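Local coordinates for uncharacterized protein, toxin (Helicobacter pylori, PDB 4LTT), which is a RelE-family toxin of the YafQ subfamily in a toxin-antitoxin system and probably acts as an RNA endonuclease, at residues A[59-64]-A[79-84]. Sequence-based numbering, arbitrary orientation.
Sequences CHIKPD and LRLGSH
In the sheet of this RelE/YafQ-type toxin, the turn 61-64 leads from strand 57-60 into the central strand 65-72 and meets the end of strand 75-82. The contact passes the start of strand 65-72, which lies between the other two in the sheet. It has an apolar end at Ile-61 and Leu-81 and a polar end at Asp-64, Ser-83 and His-84.

At the apolar end, Ile-61 CG1 lies 4.2 Å from Leu-81 CD1. The two side chains lie nearly perpendicular. Leu-81 has CG anti to its backbone N (chi1 -177°), which carries the branched end closer to Ile-61. Both side chains also touch Leu-27 of helix 25-35, and Leu-81 reaches Phe-10, Phe-14 and Leu-17 of helix 8-19. Leu-81 is buried under the two helices, with Ile-61 at the margin of that core.

At the polar end, no direct hydrogen bond links the segments. The carbonyl O of Asp-64 receives a CA-H...O contact from Ser-83 CA at 3.2 Å, with a bent angle of 125° at the hydrogen. Asp-64 O is also 3.3 Å from Ser-83 N, but the angle is poor. That N bonds instead to Glu-86 OE1, while Ser-83 OG caps a backbone N of helix 84-88. The pairing is consistent with a capping box.

One water spans the gap. It donates to Asp-64 OD1 at 3.1 Å and accepts from His-84 N at 2.9 Å. His-84, a predicted proton donor and a copper ligand in another structure of this protein, begins this helix.

Ile-61 and Lys-62 set against Val-65 make a classic beta bulge at the end of the hairpin between 57-60 and 65-72. At Asp-64 the turn lies next to the N-cap of the C-terminal helix that bears the predicted active-site histidine.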
loop_
_atom_site.group_PDB
_atom_site.type_symbol
_atom_site.label_atom_id
_atom_site.label_comp_id
_atom_site.label_asym_id
_atom_site.label_seq_id
_atom_site.Cartn_x
_atom_site.Cartn_y
_atom_site.Cartn_z
ATOM N N CYS A 59 -3.917 1.222 -3.725
ATOM C CA CYS A 59 -3.400 1.831 -4.936
ATOM C C CYS A 59 -2.494 0.795 -5.593
ATOM O O CYS A 59 -2.094 -0.221 -4.999
ATOM C CB CYS A 59 -2.720 3.159 -4.677
ATOM S SG CYS A 59 -1.260 3.078 -3.669
ATOM N N HIS A 60 -2.223 1.048 -6.858
ATOM C CA HIS A 60 -1.363 0.115 -7.656
ATOM C C HIS A 60 0.006 0.685 -7.822
ATOM O O HIS A 60 0.155 1.719 -8.508
ATOM C CB HIS A 60 -1.876 0.029 -9.056
ATOM C CG HIS A 60 -2.985 -0.873 -9.254
ATOM N ND1 HIS A 60 -4.123 -0.761 -8.650
ATOM C CD2 HIS A 60 -3.128 -1.886 -10.204
ATOM C CE1 HIS A 60 -4.976 -1.697 -9.138
ATOM N NE2 HIS A 60 -4.332 -2.373 -10.072
ATOM N N ILE A 61 0.978 0.066 -7.243
ATOM C CA ILE A 61 2.404 0.462 -7.436
ATOM C C ILE A 61 2.929 -0.046 -8.785
ATOM O O ILE A 61 3.627 0.691 -9.509
ATOM C CB ILE A 61 3.227 -0.010 -6.257
ATOM C CG1 ILE A 61 2.638 0.419 -4.914
ATOM C CG2 ILE A 61 4.716 0.441 -6.382
ATOM C CD1 ILE A 61 2.489 1.899 -4.661
ATOM N N LYS A 62 2.561 -1.276 -9.107
ATOM C CA LYS A 62 2.816 -1.927 -10.390
ATOM C C LYS A 62 1.527 -2.746 -10.638
ATOM O O LYS A 62 0.767 -3.010 -9.761
ATOM C CB LYS A 62 4.045 -2.900 -10.382
ATOM C CG LYS A 62 5.270 -2.292 -9.763
ATOM C CD LYS A 62 6.530 -2.891 -10.365
ATOM C CE LYS A 62 6.639 -4.379 -10.550
ATOM N NZ LYS A 62 8.071 -4.809 -10.316
ATOM N N PRO A 63 1.373 -3.280 -11.868
ATOM C CA PRO A 63 0.155 -4.083 -12.070
ATOM C C PRO A 63 -0.044 -5.273 -11.057
ATOM O O PRO A 63 -1.201 -5.536 -10.606
ATOM C CB PRO A 63 0.274 -4.531 -13.554
ATOM C CG PRO A 63 1.203 -3.565 -14.182
ATOM C CD PRO A 63 2.121 -3.046 -13.118
ATOM N N ASP A 64 1.036 -5.943 -10.644
ATOM C CA ASP A 64 0.904 -7.015 -9.667
ATOM C C ASP A 64 1.383 -6.623 -8.293
ATOM O O ASP A 64 1.664 -7.497 -7.481
ATOM C CB ASP A 64 1.683 -8.249 -10.109
ATOM C CG ASP A 64 1.034 -8.961 -11.248
ATOM O OD1 ASP A 64 -0.205 -8.891 -11.368
ATOM O OD2 ASP A 64 1.779 -9.664 -11.953
ATOM N N LEU A 79 -0.524 -1.671 5.326
ATOM C CA LEU A 79 -1.011 -2.991 5.681
ATOM C C LEU A 79 -0.431 -4.135 4.848
ATOM O O LEU A 79 0.020 -5.151 5.408
ATOM C CB LEU A 79 -2.540 -3.000 5.623
ATOM C CG LEU A 79 -3.173 -4.274 6.182
ATOM C CD1 LEU A 79 -3.023 -4.215 7.667
ATOM C CD2 LEU A 79 -4.667 -4.395 5.806
ATOM N N ARG A 80 -0.518 -4.041 3.527
ATOM C CA ARG A 80 -0.077 -5.134 2.672
ATOM C C ARG A 80 0.551 -4.503 1.468
ATOM O O ARG A 80 0.239 -3.381 1.050
ATOM C CB ARG A 80 -1.276 -5.988 2.107
ATOM C CG ARG A 80 -2.088 -6.793 3.096
ATOM C CD ARG A 80 -1.230 -7.768 3.841
ATOM N NE ARG A 80 -0.498 -8.712 2.981
ATOM C CZ ARG A 80 -0.863 -9.924 2.578
ATOM N NH1 ARG A 80 -2.044 -10.431 2.951
ATOM N NH2 ARG A 80 -0.002 -10.692 1.916
ATOM N N LEU A 81 1.424 -5.284 0.808
ATOM C CA LEU A 81 2.043 -4.883 -0.442
ATOM C C LEU A 81 2.246 -6.145 -1.247
ATOM O O LEU A 81 3.084 -6.996 -0.906
ATOM C CB LEU A 81 3.390 -4.249 -0.130
ATOM C CG LEU A 81 4.151 -3.695 -1.381
ATOM C CD1 LEU A 81 3.472 -2.434 -1.954
ATOM C CD2 LEU A 81 5.627 -3.386 -0.995
ATOM N N GLY A 82 1.497 -6.334 -2.299
ATOM C CA GLY A 82 1.660 -7.610 -3.057
ATOM C C GLY A 82 0.589 -7.742 -4.109
ATOM O O GLY A 82 -0.111 -6.798 -4.457
ATOM N N SER A 83 0.476 -8.925 -4.711
ATOM C CA SER A 83 -0.439 -9.147 -5.809
ATOM C C SER A 83 -1.898 -9.225 -5.327
ATOM O O SER A 83 -2.165 -9.521 -4.190
ATOM C CB SER A 83 -0.116 -10.448 -6.551
ATOM O OG SER A 83 -0.387 -11.526 -5.762
ATOM N N HIS A 84 -2.810 -9.081 -6.261
ATOM C CA HIS A 84 -4.202 -9.283 -5.965
ATOM C C HIS A 84 -4.456 -10.656 -5.360
ATOM O O HIS A 84 -5.132 -10.794 -4.359
ATOM C CB HIS A 84 -4.984 -9.115 -7.237
ATOM C CG HIS A 84 -6.413 -9.461 -7.086
ATOM N ND1 HIS A 84 -7.296 -8.678 -6.443
ATOM C CD2 HIS A 84 -7.086 -10.507 -7.582
ATOM C CE1 HIS A 84 -8.488 -9.240 -6.501
ATOM N NE2 HIS A 84 -8.387 -10.335 -7.215
HETATM O O HOH W 1 -2.044 -8.368 -8.990
#